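Side-chain contacts in phosphate binding protein (Planctomyces limnophilus, PDB 4JWO), which probably binds phosphate for its transport across the cytoplasmic membrane, as a member of the PstS family of solute-binding proteins: residues A[139-144]-A[323-328]; A[241-246]-A[269-274]; A[304-309]-A[313-318]. All coordinates share one frame; numbering follows the deposited sequence.

Contact 1 of 3, residues A[139-144]-A[323-328]; sequences VAIDGL and KVPKSV
V324 carries the closest approach of the segment 323-328 to the strand 139-144, and it does so with one methyl: CG1 lies 3.4 Å from the backbone N of A140 and 3.5 Å from the carbonyl carbon of V139, so that it presses on the peptide link between the two residues. The torsion explains the choice of branch. With CG1 opposite the carbonyl carbon and beside its own backbone N (chi1 -63°), V324 holds this methyl against the strand, while CG2 sits between N and C. One residue on, the terminal methyl of I141 meets the ring of P325 at CD. In I141, CG1 likewise stands anti to the carbonyl carbon, and the chain then runs extended (chi2 175°), carrying CD1 to 4.1 Å from CD of P325; the two side chains cross at about a right angle. The polar link is indirect. A water donates to O of V139 at 2.7 Å and accepts from N of V324 at 3.0 Å, joining the two backbones beside the valine methyl. P325 is also the N-cap residue of the helix 326-340, so the apolar touch on I141 falls just where that helix starts. Backbone bonding between I141 and I322 ties the incoming chain to the strand as well. The arrangement joins a long strand of the mixed sheet to the lead-in of the C-terminal helix, within a periplasmic-binding-protein fold.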
loop_
_atom_site.group_PDB
_atom_site.type_symbol
_atom_site.label_atom_id
_atom_site.label_comp_id
_atom_site.label_asym_id
_atom_site.label_seq_id
_atom_site.Cartn_x
_atom_site.Cartn_y
_atom_site.Cartn_z
ATOM N N VAL A 139 -0.316 -10.532 -2.864
ATOM C CA VAL A 139 -0.395 -10.973 -1.469
ATOM C C VAL A 139 -1.380 -10.204 -0.593
ATOM O O VAL A 139 -1.738 -10.667 0.485
ATOM C CB VAL A 139 0.996 -10.990 -0.799
ATOM C CG1 VAL A 139 1.923 -11.931 -1.553
ATOM C CG2 VAL A 139 1.597 -9.583 -0.742
ATOM N N ALA A 140 -1.817 -9.040 -1.055
ATOM C CA ALA A 140 -2.703 -8.191 -0.276
ATOM C C ALA A 140 -3.236 -7.093 -1.157
ATOM O O ALA A 140 -2.758 -6.896 -2.268
ATOM C CB ALA A 140 -1.939 -7.583 0.904
ATOM N N ILE A 141 -4.237 -6.385 -0.656
ATOM C CA ILE A 141 -4.692 -5.158 -1.280
ATOM C C ILE A 141 -4.520 -4.040 -0.261
ATOM O O ILE A 141 -4.863 -4.200 0.910
ATOM C CB ILE A 141 -6.153 -5.271 -1.734
ATOM C CG1 ILE A 141 -6.278 -6.287 -2.868
ATOM C CG2 ILE A 141 -6.669 -3.924 -2.204
ATOM C CD1 ILE A 141 -7.731 -6.537 -3.296
ATOM N N ASP A 142 -3.966 -2.913 -0.706
ATOM C CA ASP A 142 -3.714 -1.769 0.167
ATOM C C ASP A 142 -4.695 -0.679 -0.217
ATOM O O ASP A 142 -4.673 -0.203 -1.348
ATOM C CB ASP A 142 -2.273 -1.277 -0.050
ATOM C CG ASP A 142 -1.878 -0.124 0.880
ATOM O OD1 ASP A 142 -2.742 0.415 1.583
ATOM O OD2 ASP A 142 -0.685 0.254 0.887
ATOM N N GLY A 143 -5.569 -0.292 0.710
ATOM C CA GLY A 143 -6.517 0.776 0.459
ATOM C C GLY A 143 -6.349 1.937 1.421
ATOM O O GLY A 143 -6.149 1.730 2.612
ATOM N N LEU A 144 -6.421 3.157 0.903
ATOM C CA LEU A 144 -6.385 4.357 1.730
ATOM C C LEU A 144 -7.678 5.122 1.580
ATOM O O LEU A 144 -8.252 5.163 0.496
ATOM C CB LEU A 144 -5.272 5.291 1.276
ATOM C CG LEU A 144 -3.834 4.813 1.374
ATOM C CD1 LEU A 144 -2.920 5.998 1.080
ATOM C CD2 LEU A 144 -3.534 4.211 2.737
ATOM N N LYS A 323 -7.130 -8.739 2.780
ATOM C CA LYS A 323 -6.642 -10.009 2.245
ATOM C C LYS A 323 -7.156 -10.170 0.820
ATOM O O LYS A 323 -8.196 -9.607 0.460
ATOM C CB LYS A 323 -7.041 -11.194 3.136
ATOM C CG LYS A 323 -8.516 -11.507 3.146
ATOM C CD LYS A 323 -8.796 -12.748 3.976
ATOM C CE LYS A 323 -10.284 -13.072 3.988
ATOM N NZ LYS A 323 -10.535 -14.362 4.693
ATOM N N VAL A 324 -6.416 -10.913 0.001
ATOM C CA VAL A 324 -6.802 -11.079 -1.401
ATOM C C VAL A 324 -8.083 -11.911 -1.542
ATOM O O VAL A 324 -8.375 -12.778 -0.709
ATOM C CB VAL A 324 -5.674 -11.744 -2.229
ATOM C CG1 VAL A 324 -4.428 -10.852 -2.261
ATOM C CG2 VAL A 324 -5.349 -13.121 -1.678
ATOM N N PRO A 325 -8.858 -11.644 -2.606
ATOM C CA PRO A 325 -10.025 -12.463 -2.952
ATOM C C PRO A 325 -9.648 -13.936 -3.104
ATOM O O PRO A 325 -8.490 -14.235 -3.392
ATOM C CB PRO A 325 -10.456 -11.892 -4.305
ATOM C CG PRO A 325 -10.008 -10.460 -4.258
ATOM C CD PRO A 325 -8.713 -10.478 -3.498
ATOM N N LYS A 326 -10.605 -14.836 -2.900
ATOM C CA LYS A 326 -10.326 -16.262 -3.007
ATOM C C LYS A 326 -9.779 -16.618 -4.386
ATOM O O LYS A 326 -8.905 -17.475 -4.500
ATOM C CB LYS A 326 -11.578 -17.103 -2.714
ATOM C CG LYS A 326 -12.069 -17.068 -1.270
ATOM C CD LYS A 326 -11.061 -17.690 -0.312
ATOM C CE LYS A 326 -11.484 -17.497 1.141
ATOM N NZ LYS A 326 -10.593 -18.241 2.081
ATOM N N SER A 327 -10.291 -15.975 -5.435
ATOM C CA SER A 327 -9.822 -16.303 -6.781
ATOM C C SER A 327 -8.351 -15.957 -6.929
ATOM O O SER A 327 -7.603 -16.661 -7.606
ATOM C CB SER A 327 -10.668 -15.626 -7.866
ATOM O OG SER A 327 -10.466 -14.222 -7.862
ATOM N N VAL A 328 -7.928 -14.881 -6.271
ATOM C CA VAL A 328 -6.522 -14.491 -6.287
ATOM C C VAL A 328 -5.676 -15.525 -5.538
ATOM O O VAL A 328 -4.649 -15.972 -6.040
ATOM C CB VAL A 328 -6.306 -13.084 -5.688
ATOM C CG1 VAL A 328 -4.819 -12.756 -5.651
ATOM C CG2 VAL A 328 -7.066 -12.039 -6.494
HETATM O O HOH W 1 -3.985 -11.897 1.427
#

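Contact 2 of 3, residues A[241-246]-A[269-274]; sequences FGYAYF and PTPATI. With FMT (formic acid), chain E; SO4 (sulfate ion), chain D.
The Y243 ring has CD1 of I274 over one face; O of P269 lies at the ring edge, 3.8 Å from CE1 of Y243, and the carbon of a bound formic acid at the edge by CE2 and the hydroxyl. The methyl stands 4.1 Å from the ring centroid and 17° off the normal, a CH-pi contact displaced toward the CD1 rim. P271 approaches obliquely, its CD 3.4 Å from OH of Y243. That hydroxyl donates to O1 of the formic acid at 2.6 Å, a ligand probably left from crystallisation. Y245 meets a sulfate at its ring edge, its OH giving a hydrogen bond of 2.8 Å to O3 of the ion, which K320 also binds. Y243 reaches the segment 269-274 because its CG is anti to the backbone N (chi1 173°), extending the ring from the first turn of helix 243-247 toward the start of helix 271-275. That second start is a capping box: N of T273 donates to OG1 of T270 in a nearly straight bond (168°), and N of T270 returns one to OG1 of T273. An alanine in place of Y243 is likely to open a gap between the two helix starts, leaving the I274 methyl without its aromatic face and the formic acid without its phenol donor. I274 also rests on I141 of strand 134-148, while P269 packs on A255 of strand 254-259.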
loop_
_atom_site.group_PDB
_atom_site.type_symbol
_atom_site.label_atom_id
_atom_site.label_comp_id
_atom_site.label_asym_id
_atom_site.label_seq_id
_atom_site.Cartn_x
_atom_site.Cartn_y
_atom_site.Cartn_z
ATOM N N PHE A 241 -5.575 8.158 5.757
ATOM C CA PHE A 241 -5.012 7.023 6.487
ATOM C C PHE A 241 -5.556 5.738 5.883
ATOM O O PHE A 241 -6.385 5.775 4.981
ATOM C CB PHE A 241 -5.231 7.099 8.022
ATOM C CG PHE A 241 -6.601 7.597 8.450
ATOM C CD1 PHE A 241 -7.735 6.809 8.294
ATOM C CD2 PHE A 241 -6.736 8.841 9.038
ATOM C CE1 PHE A 241 -8.999 7.275 8.708
ATOM C CE2 PHE A 241 -7.982 9.300 9.466
ATOM C CZ PHE A 241 -9.110 8.523 9.291
ATOM N N GLY A 242 -5.077 4.602 6.368
ATOM C CA GLY A 242 -5.466 3.326 5.804
ATOM C C GLY A 242 -6.936 3.040 6.007
ATOM O O GLY A 242 -7.545 3.467 6.991
ATOM N N TYR A 243 -7.503 2.288 5.075
ATOM C CA TYR A 243 -8.931 1.993 5.061
ATOM C C TYR A 243 -9.435 1.370 6.369
ATOM O O TYR A 243 -10.557 1.658 6.810
ATOM C CB TYR A 243 -9.266 1.098 3.861
ATOM C CG TYR A 243 -10.691 0.623 3.868
ATOM C CD1 TYR A 243 -11.714 1.424 3.381
ATOM C CD2 TYR A 243 -11.023 -0.627 4.392
ATOM C CE1 TYR A 243 -13.033 0.985 3.407
ATOM C CE2 TYR A 243 -12.334 -1.063 4.418
ATOM C CZ TYR A 243 -13.326 -0.255 3.926
ATOM O OH TYR A 243 -14.633 -0.693 3.964
ATOM N N ALA A 244 -8.616 0.522 6.989
ATOM C CA ALA A 244 -9.041 -0.179 8.201
ATOM C C ALA A 244 -9.427 0.804 9.285
ATOM O O ALA A 244 -10.378 0.577 10.027
ATOM C CB ALA A 244 -7.948 -1.129 8.697
ATOM N N TYR A 245 -8.704 1.918 9.365
ATOM C CA TYR A 245 -9.003 2.914 10.383
ATOM C C TYR A 245 -10.248 3.736 10.045
ATOM O O TYR A 245 -10.936 4.209 10.937
ATOM C CB TYR A 245 -7.766 3.796 10.651
ATOM C CG TYR A 245 -6.701 3.076 11.459
ATOM C CD1 TYR A 245 -6.775 3.033 12.845
ATOM C CD2 TYR A 245 -5.629 2.437 10.840
ATOM C CE1 TYR A 245 -5.810 2.374 13.601
ATOM C CE2 TYR A 245 -4.656 1.778 11.592
ATOM C CZ TYR A 245 -4.759 1.751 12.971
ATOM O OH TYR A 245 -3.807 1.104 13.735
ATOM N N PHE A 246 -10.570 3.878 8.762
ATOM C CA PHE A 246 -11.866 4.453 8.421
ATOM C C PHE A 246 -12.991 3.485 8.781
ATOM O O PHE A 246 -13.976 3.871 9.423
ATOM C CB PHE A 246 -11.987 4.826 6.933
ATOM C CG PHE A 246 -13.416 5.058 6.507
ATOM C CD1 PHE A 246 -14.096 6.211 6.897
ATOM C CD2 PHE A 246 -14.105 4.096 5.772
ATOM C CE1 PHE A 246 -15.426 6.407 6.546
ATOM C CE2 PHE A 246 -15.438 4.291 5.426
ATOM C CZ PHE A 246 -16.094 5.443 5.807
ATOM N N PRO A 269 -14.933 4.441 -1.259
ATOM C CA PRO A 269 -14.158 3.263 -0.848
ATOM C C PRO A 269 -15.032 2.313 -0.022
ATOM O O PRO A 269 -15.537 2.666 1.052
ATOM C CB PRO A 269 -13.031 3.860 0.005
ATOM C CG PRO A 269 -13.646 5.112 0.576
ATOM C CD PRO A 269 -14.534 5.653 -0.521
ATOM N N THR A 270 -15.250 1.113 -0.556
ATOM C CA THR A 270 -16.021 0.076 0.125
ATOM C C THR A 270 -15.318 -1.234 -0.189
ATOM O O THR A 270 -14.464 -1.274 -1.079
ATOM C CB THR A 270 -17.461 -0.035 -0.417
ATOM O OG1 THR A 270 -17.432 -0.550 -1.759
ATOM C CG2 THR A 270 -18.195 1.305 -0.379
ATOM N N PRO A 271 -15.679 -2.317 0.515
ATOM C CA PRO A 271 -15.014 -3.571 0.156
ATOM C C PRO A 271 -15.278 -3.947 -1.293
ATOM O O PRO A 271 -14.394 -4.502 -1.953
ATOM C CB PRO A 271 -15.658 -4.580 1.101
ATOM C CG PRO A 271 -15.993 -3.764 2.308
ATOM C CD PRO A 271 -16.460 -2.445 1.759
ATOM N N ALA A 272 -16.457 -3.592 -1.790
ATOM C CA ALA A 272 -16.816 -3.929 -3.164
ATOM C C ALA A 272 -15.991 -3.147 -4.177
ATOM O O ALA A 272 -15.467 -3.726 -5.130
ATOM C CB ALA A 272 -18.308 -3.712 -3.406
ATOM N N THR A 273 -15.867 -1.835 -3.982
ATOM C CA THR A 273 -15.147 -1.023 -4.961
ATOM C C THR A 273 -13.651 -1.241 -4.879
ATOM O O THR A 273 -12.930 -1.060 -5.859
ATOM C CB THR A 273 -15.448 0.487 -4.847
ATOM O OG1 THR A 273 -15.014 0.972 -3.570
ATOM C CG2 THR A 273 -16.936 0.760 -5.033
ATOM N N ILE A 274 -13.173 -1.621 -3.702
ATOM C CA ILE A 274 -11.765 -1.934 -3.561
ATOM C C ILE A 274 -11.462 -3.277 -4.224
ATOM O O ILE A 274 -10.500 -3.390 -4.992
ATOM C CB ILE A 274 -11.314 -1.906 -2.091
ATOM C CG1 ILE A 274 -11.349 -0.468 -1.574
ATOM C CG2 ILE A 274 -9.897 -2.454 -1.959
ATOM C CD1 ILE A 274 -11.299 -0.358 -0.056
HETATM C C FMT E . -14.867 -3.209 5.753
HETATM O O1 FMT E . -15.732 -2.336 5.692
HETATM O O2 FMT E . -14.202 -3.465 6.757
HETATM S S SO4 D . -4.982 -0.564 16.615
HETATM O O1 SO4 D . -5.145 -0.758 18.060
HETATM O O2 SO4 D . -6.207 -0.972 15.932
HETATM O O3 SO4 D . -4.744 0.852 16.315
HETATM O O4 SO4 D . -3.845 -1.378 16.180
#

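Contact 3 of 3, residues A[304-309]-A[313-318]; sequences IKFLLS and DQLVEE
S309 and D313 are joined by the bond that crosses this contact: N of D313 donates to O of S309 at 3.0 Å, in the carbonyl plane and with an N-H...O angle of 156°, as in the first turn of a helix. The D313 side chain folds back beside the same carbonyl, its CG 3.5 Å from O of S309. With CG beside the backbone N (chi1 -63°), the carboxylate also faces a water that donates to its OD1 at 2.7 Å and to O of L308 at 2.8 Å, bridging the L308 carbonyl to the D313 carboxylate. The apolar part is a single touch, in which CD1 of L315 lies 3.8 Å from CE2 of F306 and the two side chains cross at about a right angle; with CG anti to its backbone N, the F306 ring reaches L315. Farther out, S309 serves both helices. Its OG approaches O of F306 at an unusually short 2.5 Å, so the details of that bond are doubtful; the same oxygen accepts from N of S309, and OG further makes a weak capping bond with N of G312. Across the turn at this N-cap residue the axes of 304-308 and 313-318 lie at 66° to each other. Helix 72-85 packs against the F306 and L315 side chains through E81, strand 134-148 meets L307, L308 and V316, and M332 of helix 326-340 touches L308.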
loop_
_atom_site.group_PDB
_atom_site.type_symbol
_atom_site.label_atom_id
_atom_site.label_comp_id
_atom_site.label_asym_id
_atom_site.label_seq_id
_atom_site.Cartn_x
_atom_site.Cartn_y
_atom_site.Cartn_z
ATOM N N ILE A 304 7.211 -18.564 0.779
ATOM C CA ILE A 304 6.119 -18.151 -0.095
ATOM C C ILE A 304 4.833 -18.897 0.256
ATOM O O ILE A 304 3.755 -18.307 0.281
ATOM C CB ILE A 304 6.458 -18.353 -1.589
ATOM C CG1 ILE A 304 7.662 -17.493 -1.982
ATOM C CG2 ILE A 304 5.261 -17.999 -2.459
ATOM C CD1 ILE A 304 7.418 -16.004 -1.853
ATOM N N LYS A 305 4.958 -20.190 0.543
ATOM C CA LYS A 305 3.811 -21.016 0.914
ATOM C C LYS A 305 3.061 -20.482 2.138
ATOM O O LYS A 305 1.835 -20.339 2.116
ATOM C CB LYS A 305 4.252 -22.462 1.148
ATOM C CG LYS A 305 3.143 -23.379 1.625
ATOM C CD LYS A 305 3.681 -24.778 1.909
ATOM C CE LYS A 305 2.641 -25.641 2.605
ATOM N NZ LYS A 305 3.183 -26.975 2.996
ATOM N N PHE A 306 3.801 -20.176 3.196
ATOM C CA PHE A 306 3.213 -19.608 4.410
ATOM C C PHE A 306 2.524 -18.278 4.114
ATOM O O PHE A 306 1.443 -17.986 4.631
ATOM C CB PHE A 306 4.295 -19.421 5.476
ATOM C CG PHE A 306 3.785 -18.843 6.765
ATOM C CD1 PHE A 306 3.070 -19.627 7.654
ATOM C CD2 PHE A 306 4.023 -17.519 7.089
ATOM C CE1 PHE A 306 2.596 -19.100 8.845
ATOM C CE2 PHE A 306 3.553 -16.985 8.279
ATOM C CZ PHE A 306 2.840 -17.781 9.157
ATOM N N LEU A 307 3.160 -17.482 3.265
ATOM C CA LEU A 307 2.652 -16.175 2.873
ATOM C C LEU A 307 1.277 -16.267 2.202
ATOM O O LEU A 307 0.401 -15.431 2.435
ATOM C CB LEU A 307 3.675 -15.511 1.945
ATOM C CG LEU A 307 3.451 -14.105 1.404
ATOM C CD1 LEU A 307 3.166 -13.156 2.541
ATOM C CD2 LEU A 307 4.680 -13.654 0.619
ATOM N N LEU A 308 1.085 -17.300 1.387
ATOM C CA LEU A 308 -0.148 -17.470 0.620
ATOM C C LEU A 308 -1.228 -18.224 1.395
ATOM O O LEU A 308 -2.384 -18.271 0.983
ATOM C CB LEU A 308 0.144 -18.216 -0.691
ATOM C CG LEU A 308 1.178 -17.607 -1.642
ATOM C CD1 LEU A 308 1.317 -18.449 -2.903
ATOM C CD2 LEU A 308 0.813 -16.172 -1.990
ATOM N N SER A 309 -0.844 -18.825 2.512
ATOM C CA SER A 309 -1.762 -19.642 3.299
ATOM C C SER A 309 -2.785 -18.785 4.029
ATOM O O SER A 309 -2.694 -17.559 4.020
ATOM C CB SER A 309 -0.987 -20.475 4.316
ATOM O OG SER A 309 -0.360 -19.638 5.270
ATOM N N ASP A 313 -2.877 -14.800 5.168
ATOM C CA ASP A 313 -3.989 -13.866 5.015
ATOM C C ASP A 313 -4.326 -13.209 6.347
ATOM O O ASP A 313 -4.654 -12.027 6.397
ATOM C CB ASP A 313 -5.230 -14.575 4.471
ATOM C CG ASP A 313 -5.023 -15.143 3.083
ATOM O OD1 ASP A 313 -4.173 -14.617 2.330
ATOM O OD2 ASP A 313 -5.720 -16.120 2.744
ATOM N N GLN A 314 -4.251 -13.983 7.425
ATOM C CA GLN A 314 -4.533 -13.453 8.756
ATOM C C GLN A 314 -3.511 -12.398 9.161
ATOM O O GLN A 314 -3.861 -11.382 9.755
ATOM C CB GLN A 314 -4.600 -14.577 9.795
ATOM C CG GLN A 314 -5.933 -15.300 9.823
ATOM C CD GLN A 314 -5.889 -16.602 10.600
ATOM O OE1 GLN A 314 -4.903 -16.908 11.275
ATOM N NE2 GLN A 314 -6.962 -17.382 10.504
ATOM N N LEU A 315 -2.246 -12.645 8.837
ATOM C CA LEU A 315 -1.185 -11.687 9.133
ATOM C C LEU A 315 -1.372 -10.420 8.296
ATOM O O LEU A 315 -1.148 -9.309 8.776
ATOM C CB LEU A 315 0.198 -12.306 8.887
ATOM C CG LEU A 315 0.751 -13.169 10.027
ATOM C CD1 LEU A 315 2.088 -13.783 9.639
ATOM C CD2 LEU A 315 0.892 -12.354 11.304
ATOM N N VAL A 316 -1.793 -10.598 7.050
ATOM C CA VAL A 316 -2.067 -9.469 6.166
ATOM C C VAL A 316 -3.117 -8.550 6.796
ATOM O O VAL A 316 -2.952 -7.328 6.833
ATOM C CB VAL A 316 -2.489 -9.956 4.770
ATOM C CG1 VAL A 316 -3.256 -8.882 4.017
ATOM C CG2 VAL A 316 -1.258 -10.409 3.991
ATOM N N GLU A 317 -4.177 -9.143 7.336
ATOM C CA GLU A 317 -5.213 -8.358 8.007
ATOM C C GLU A 317 -4.697 -7.772 9.318
ATOM O O GLU A 317 -5.097 -6.686 9.727
ATOM C CB GLU A 317 -6.463 -9.206 8.243
ATOM C CG GLU A 317 -7.088 -9.722 6.958
ATOM C CD GLU A 317 -8.326 -10.562 7.201
ATOM O OE1 GLU A 317 -8.313 -11.390 8.138
ATOM O OE2 GLU A 317 -9.313 -10.385 6.457
ATOM N N GLU A 318 -3.803 -8.494 9.981
ATOM C CA GLU A 318 -3.275 -8.042 11.261
ATOM C C GLU A 318 -2.496 -6.735 11.130
ATOM O O GLU A 318 -2.492 -5.912 12.050
ATOM C CB GLU A 318 -2.389 -9.127 11.879
ATOM C CG GLU A 318 -2.412 -9.197 13.380
ATOM C CD GLU A 318 -1.819 -10.498 13.881
ATOM O OE1 GLU A 318 -0.626 -10.506 14.253
ATOM O OE2 GLU A 318 -2.547 -11.514 13.890
HETATM O O HOH W 2 -3.711 -15.942 0.046
#

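Strand 134-148 connects the three sites. Contact 1 lies on it, contact 2 touches it through the backbone bond between G143 and Y243 and by the packing of L144 on G242, and contact 3 leans on it where V316 meets A140 and L307 meets V139. The centres of contacts 2 and 3 lie about 12 and 11 Å from that of contact 1, but about 19 Å from each other. The segments of contact 1 are the first and the last in sequence; those of contact 2 and then contact 3 come in between. Strands 134-148 and 237-242 are neighbours in the mixed sheet, so the long strand ties the C-terminal helices to the 243-275 region of the same binding-protein fold.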